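Local structure of putative ABC-transporter ATP-binding protein (Alicyclobacillus acidocaldarius, 1Z47) at residues Gln37-Pro49 with His192-Gln206. The protein probably binds and hydrolyses ATP as the nucleotide-binding subunit of an ABC transporter thought to import sulfate. Sequence-based numbering, arbitrary orientation.
Sequences QIREGEMVGLLGP and HDEMGVTSVFVTHDQ
The F201 ring lies flat over G45, whose CA sits 3.6 Å from the ring centroid in a CH-pi contact. With chi1 at 65°, F201 CG stands between its own N and carbonyl carbon, which swings the ring across to G45. M43 CG meets the ring edge, 4.0 Å from F201 CE2. Replacing F201 by an alanine would probably open a gap over G45 CA and take the ring edge away from M43 CG. M43 CB makes a CH-pi contact over one face of the H192 ring, 3.9 Å from its centroid, and M43 SD a sulfur-aromatic contact on the same ring. On the other side of the sheet, L46 CG packs 3.5 Å from V200 CG1. Strands 43-47 and 198-203 are parallel neighbours at the centre of the six-stranded mixed sheet of the P-loop ATPase core. Their backbone hydrogen bonds start with S199 N to E42 O and end with G48 N to T203 O; G48 probably opens the Walker A loop. H192 is held through both ring nitrogens: ND1 shares a hydrogen bond with S199 OG, and NE2 gives a weak one to G41 O (3.1 Å, 133°). T198 OG1 accepts from G41 N and also hydrogen-bonds with T14 OG1. Helix 54-62 packs on L46, V200 and V202.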
loop_
_atom_site.group_PDB
_atom_site.type_symbol
_atom_site.label_atom_id
_atom_site.label_comp_id
_atom_site.label_asym_id
_atom_site.label_seq_id
_atom_site.Cartn_x
_atom_site.Cartn_y
_atom_site.Cartn_z
ATOM N N GLN B 37 25.096 9.570 8.664
ATOM C CA GLN B 37 24.900 10.325 9.884
ATOM C C GLN B 37 23.456 10.779 9.943
ATOM O O GLN B 37 22.988 11.493 9.050
ATOM C CB GLN B 37 25.802 11.557 9.906
ATOM C CG GLN B 37 27.262 11.295 9.582
ATOM C CD GLN B 37 28.122 12.518 9.850
ATOM O OE1 GLN B 37 28.448 12.820 11.000
ATOM N NE2 GLN B 37 28.475 13.239 8.792
ATOM N N ILE B 38 22.752 10.366 10.992
ATOM C CA ILE B 38 21.362 10.770 11.177
ATOM C C ILE B 38 21.332 11.918 12.194
ATOM O O ILE B 38 21.953 11.833 13.257
ATOM C CB ILE B 38 20.508 9.576 11.673
ATOM C CG1 ILE B 38 20.346 8.558 10.531
ATOM C CG2 ILE B 38 19.148 10.055 12.139
ATOM C CD1 ILE B 38 19.625 7.274 10.933
ATOM N N ARG B 39 20.617 12.988 11.853
ATOM C CA ARG B 39 20.506 14.166 12.714
ATOM C C ARG B 39 19.590 13.979 13.937
ATOM O O ARG B 39 18.671 13.143 13.942
ATOM C CB ARG B 39 20.008 15.359 11.891
ATOM C CG ARG B 39 20.727 15.538 10.550
ATOM C CD ARG B 39 20.236 16.775 9.802
ATOM N NE ARG B 39 20.854 18.003 10.308
ATOM C CZ ARG B 39 20.499 19.233 9.946
ATOM N NH1 ARG B 39 21.125 20.280 10.465
ATOM N NH2 ARG B 39 19.512 19.424 9.075
ATOM N N GLU B 40 19.843 14.767 14.979
ATOM C CA GLU B 40 19.033 14.688 16.190
ATOM C C GLU B 40 17.587 15.121 15.917
ATOM O O GLU B 40 17.331 16.135 15.241
ATOM C CB GLU B 40 19.662 15.551 17.306
ATOM C CG GLU B 40 21.016 15.010 17.809
ATOM C CD GLU B 40 21.646 15.844 18.935
ATOM O OE1 GLU B 40 21.084 15.892 20.057
ATOM O OE2 GLU B 40 22.716 16.448 18.698
ATOM N N GLY B 41 16.640 14.330 16.430
ATOM C CA GLY B 41 15.233 14.645 16.253
ATOM C C GLY B 41 14.720 14.341 14.858
ATOM O O GLY B 41 13.608 14.715 14.484
ATOM N N GLU B 42 15.528 13.650 14.072
ATOM C CA GLU B 42 15.105 13.338 12.714
ATOM C C GLU B 42 14.383 11.995 12.682
ATOM O O GLU B 42 14.636 11.128 13.519
ATOM C CB GLU B 42 16.329 13.274 11.793
ATOM C CG GLU B 42 15.997 13.366 10.336
ATOM C CD GLU B 42 17.230 13.367 9.443
ATOM O OE1 GLU B 42 17.101 13.843 8.298
ATOM O OE2 GLU B 42 18.306 12.888 9.877
ATOM N N MET B 43 13.481 11.833 11.718
ATOM C CA MET B 43 12.792 10.558 11.551
ATOM C C MET B 43 13.330 9.978 10.237
ATOM O O MET B 43 13.040 10.515 9.182
ATOM C CB MET B 43 11.286 10.762 11.423
ATOM C CG MET B 43 10.528 9.479 11.089
ATOM S SD MET B 43 8.830 9.595 11.635
ATOM C CE MET B 43 8.902 8.560 13.100
ATOM N N VAL B 44 14.099 8.898 10.300
ATOM C CA VAL B 44 14.648 8.326 9.058
ATOM C C VAL B 44 14.026 6.993 8.658
ATOM O O VAL B 44 13.858 6.108 9.498
ATOM C CB VAL B 44 16.174 8.111 9.168
ATOM C CG1 VAL B 44 16.686 7.229 8.002
ATOM C CG2 VAL B 44 16.885 9.475 9.178
ATOM N N GLY B 45 13.702 6.861 7.374
ATOM C CA GLY B 45 13.150 5.615 6.876
ATOM C C GLY B 45 14.235 4.808 6.164
ATOM O O GLY B 45 14.948 5.323 5.295
ATOM N N LEU B 46 14.394 3.556 6.553
ATOM C CA LEU B 46 15.362 2.704 5.900
ATOM C C LEU B 46 14.500 1.988 4.839
ATOM O O LEU B 46 13.723 1.069 5.143
ATOM C CB LEU B 46 15.976 1.716 6.883
ATOM C CG LEU B 46 16.674 2.251 8.152
ATOM C CD1 LEU B 46 17.127 1.080 8.980
ATOM C CD2 LEU B 46 17.885 3.109 7.787
ATOM N N LEU B 47 14.641 2.438 3.599
ATOM C CA LEU B 47 13.866 1.895 2.482
ATOM C C LEU B 47 14.660 0.995 1.533
ATOM O O LEU B 47 15.665 1.424 0.953
ATOM C CB LEU B 47 13.261 3.067 1.706
ATOM C CG LEU B 47 12.587 2.796 0.359
ATOM C CD1 LEU B 47 11.395 1.840 0.538
ATOM C CD2 LEU B 47 12.116 4.118 -0.237
ATOM N N GLY B 48 14.193 -0.238 1.362
ATOM C CA GLY B 48 14.851 -1.168 0.463
ATOM C C GLY B 48 14.110 -2.491 0.271
ATOM O O GLY B 48 13.148 -2.796 0.989
ATOM N N PRO B 49 14.537 -3.304 -0.702
ATOM C CA PRO B 49 13.899 -4.607 -0.971
ATOM C C PRO B 49 14.152 -5.535 0.217
ATOM O O PRO B 49 15.042 -5.292 1.033
ATOM C CB PRO B 49 14.648 -5.123 -2.198
ATOM C CG PRO B 49 15.097 -3.880 -2.892
ATOM C CD PRO B 49 15.526 -2.965 -1.739
ATOM N N HIS B 192 6.099 11.423 17.219
ATOM C CA HIS B 192 7.500 11.770 17.002
ATOM C C HIS B 192 7.752 13.279 17.078
ATOM O O HIS B 192 8.685 13.730 17.728
ATOM C CB HIS B 192 7.965 11.287 15.627
ATOM C CG HIS B 192 9.303 11.823 15.228
ATOM N ND1 HIS B 192 10.487 11.210 15.580
ATOM C CD2 HIS B 192 9.641 12.921 14.510
ATOM C CE1 HIS B 192 11.501 11.906 15.092
ATOM N NE2 HIS B 192 11.017 12.949 14.439
ATOM N N ASP B 193 6.934 14.048 16.383
ATOM C CA ASP B 193 7.113 15.477 16.375
ATOM C C ASP B 193 6.912 16.040 17.758
ATOM O O ASP B 193 7.517 17.050 18.122
ATOM C CB ASP B 193 6.149 16.110 15.375
ATOM C CG ASP B 193 6.524 15.774 13.945
ATOM O OD1 ASP B 193 5.711 15.989 13.020
ATOM O OD2 ASP B 193 7.656 15.291 13.760
ATOM N N GLU B 194 6.080 15.369 18.540
ATOM C CA GLU B 194 5.816 15.829 19.893
ATOM C C GLU B 194 6.964 15.508 20.839
ATOM O O GLU B 194 7.490 16.400 21.495
ATOM C CB GLU B 194 4.532 15.201 20.430
ATOM C CG GLU B 194 4.160 15.728 21.797
ATOM C CD GLU B 194 3.856 17.211 21.754
ATOM O OE1 GLU B 194 3.865 17.862 22.823
ATOM O OE2 GLU B 194 3.602 17.720 20.641
ATOM N N MET B 195 7.358 14.239 20.906
ATOM C CA MET B 195 8.423 13.828 21.808
ATOM C C MET B 195 9.814 14.333 21.429
ATOM O O MET B 195 10.733 14.261 22.241
ATOM C CB MET B 195 8.460 12.306 21.937
ATOM C CG MET B 195 7.161 11.659 22.425
ATOM S SD MET B 195 6.610 12.201 24.053
ATOM C CE MET B 195 7.981 11.675 25.084
ATOM N N GLY B 196 9.970 14.819 20.201
ATOM C CA GLY B 196 11.249 15.343 19.746
ATOM C C GLY B 196 12.423 14.381 19.730
ATOM O O GLY B 196 13.571 14.815 19.717
ATOM N N VAL B 197 12.130 13.083 19.708
ATOM C CA VAL B 197 13.134 12.019 19.700
ATOM C C VAL B 197 13.717 11.800 18.294
ATOM O O VAL B 197 13.338 12.482 17.350
ATOM C CB VAL B 197 12.485 10.704 20.186
ATOM C CG1 VAL B 197 13.530 9.639 20.467
ATOM C CG2 VAL B 197 11.668 10.977 21.426
ATOM N N THR B 198 14.659 10.867 18.180
ATOM C CA THR B 198 15.288 10.504 16.905
ATOM C C THR B 198 14.648 9.155 16.544
ATOM O O THR B 198 14.696 8.217 17.337
ATOM C CB THR B 198 16.819 10.305 17.068
ATOM O OG1 THR B 198 17.420 11.537 17.496
ATOM C CG2 THR B 198 17.455 9.855 15.738
ATOM N N SER B 199 14.064 9.042 15.356
ATOM C CA SER B 199 13.399 7.796 14.994
ATOM C C SER B 199 13.853 7.195 13.660
ATOM O O SER B 199 14.093 7.919 12.698
ATOM C CB SER B 199 11.886 8.035 14.942
ATOM O OG SER B 199 11.364 8.432 16.197
ATOM N N VAL B 200 13.953 5.871 13.623
ATOM C CA VAL B 200 14.357 5.148 12.415
ATOM C C VAL B 200 13.349 4.004 12.217
ATOM O O VAL B 200 13.052 3.268 13.161
ATOM C CB VAL B 200 15.759 4.500 12.551
ATOM C CG1 VAL B 200 16.249 4.018 11.166
ATOM C CG2 VAL B 200 16.762 5.497 13.137
ATOM N N PHE B 201 12.839 3.837 10.998
ATOM C CA PHE B 201 11.890 2.751 10.765
ATOM C C PHE B 201 12.275 2.024 9.483
ATOM O O PHE B 201 12.919 2.592 8.608
ATOM C CB PHE B 201 10.453 3.293 10.692
ATOM C CG PHE B 201 10.189 4.198 9.523
ATOM C CD1 PHE B 201 9.640 3.694 8.337
ATOM C CD2 PHE B 201 10.447 5.567 9.616
ATOM C CE1 PHE B 201 9.350 4.547 7.276
ATOM C CE2 PHE B 201 10.169 6.432 8.571
ATOM C CZ PHE B 201 9.614 5.927 7.387
ATOM N N VAL B 202 11.895 0.759 9.403
ATOM C CA VAL B 202 12.210 -0.087 8.254
ATOM C C VAL B 202 10.980 -0.182 7.364
ATOM O O VAL B 202 9.855 -0.251 7.864
ATOM C CB VAL B 202 12.617 -1.502 8.748
ATOM C CG1 VAL B 202 12.499 -2.527 7.621
ATOM C CG2 VAL B 202 14.072 -1.460 9.298
ATOM N N THR B 203 11.185 -0.177 6.050
ATOM C CA THR B 203 10.050 -0.277 5.137
ATOM C C THR B 203 10.432 -0.661 3.700
ATOM O O THR B 203 11.504 -0.312 3.204
ATOM C CB THR B 203 9.247 1.050 5.114
ATOM O OG1 THR B 203 8.066 0.883 4.326
ATOM C CG2 THR B 203 10.070 2.165 4.536
ATOM N N HIS B 204 9.551 -1.401 3.038
ATOM C CA HIS B 204 9.789 -1.773 1.652
ATOM C C HIS B 204 8.768 -1.044 0.771
ATOM O O HIS B 204 8.664 -1.300 -0.438
ATOM C CB HIS B 204 9.693 -3.300 1.479
ATOM C CG HIS B 204 8.411 -3.894 1.992
ATOM N ND1 HIS B 204 7.190 -3.660 1.400
ATOM C CD2 HIS B 204 8.168 -4.727 3.036
ATOM C CE1 HIS B 204 6.248 -4.320 2.054
ATOM N NE2 HIS B 204 6.817 -4.976 3.051
ATOM N N ASP B 205 8.049 -0.102 1.387
ATOM C CA ASP B 205 6.996 0.696 0.735
ATOM C C ASP B 205 7.463 2.146 0.521
ATOM O O ASP B 205 7.456 2.956 1.444
ATOM C CB ASP B 205 5.737 0.706 1.613
ATOM C CG ASP B 205 4.554 1.392 0.938
ATOM O OD1 ASP B 205 4.765 2.165 -0.031
ATOM O OD2 ASP B 205 3.406 1.152 1.384
ATOM N N GLN B 206 7.837 2.487 -0.707
ATOM C CA GLN B 206 8.337 3.828 -0.943
ATOM C C GLN B 206 7.322 4.918 -0.608
ATOM O O GLN B 206 7.702 5.993 -0.155
ATOM C CB GLN B 206 8.841 3.955 -2.389
ATOM C CG GLN B 206 7.811 3.677 -3.493
ATOM C CD GLN B 206 6.876 4.847 -3.742
ATOM O OE1 GLN B 206 7.290 6.014 -3.712
ATOM N NE2 GLN B 206 5.619 4.544 -4.023
#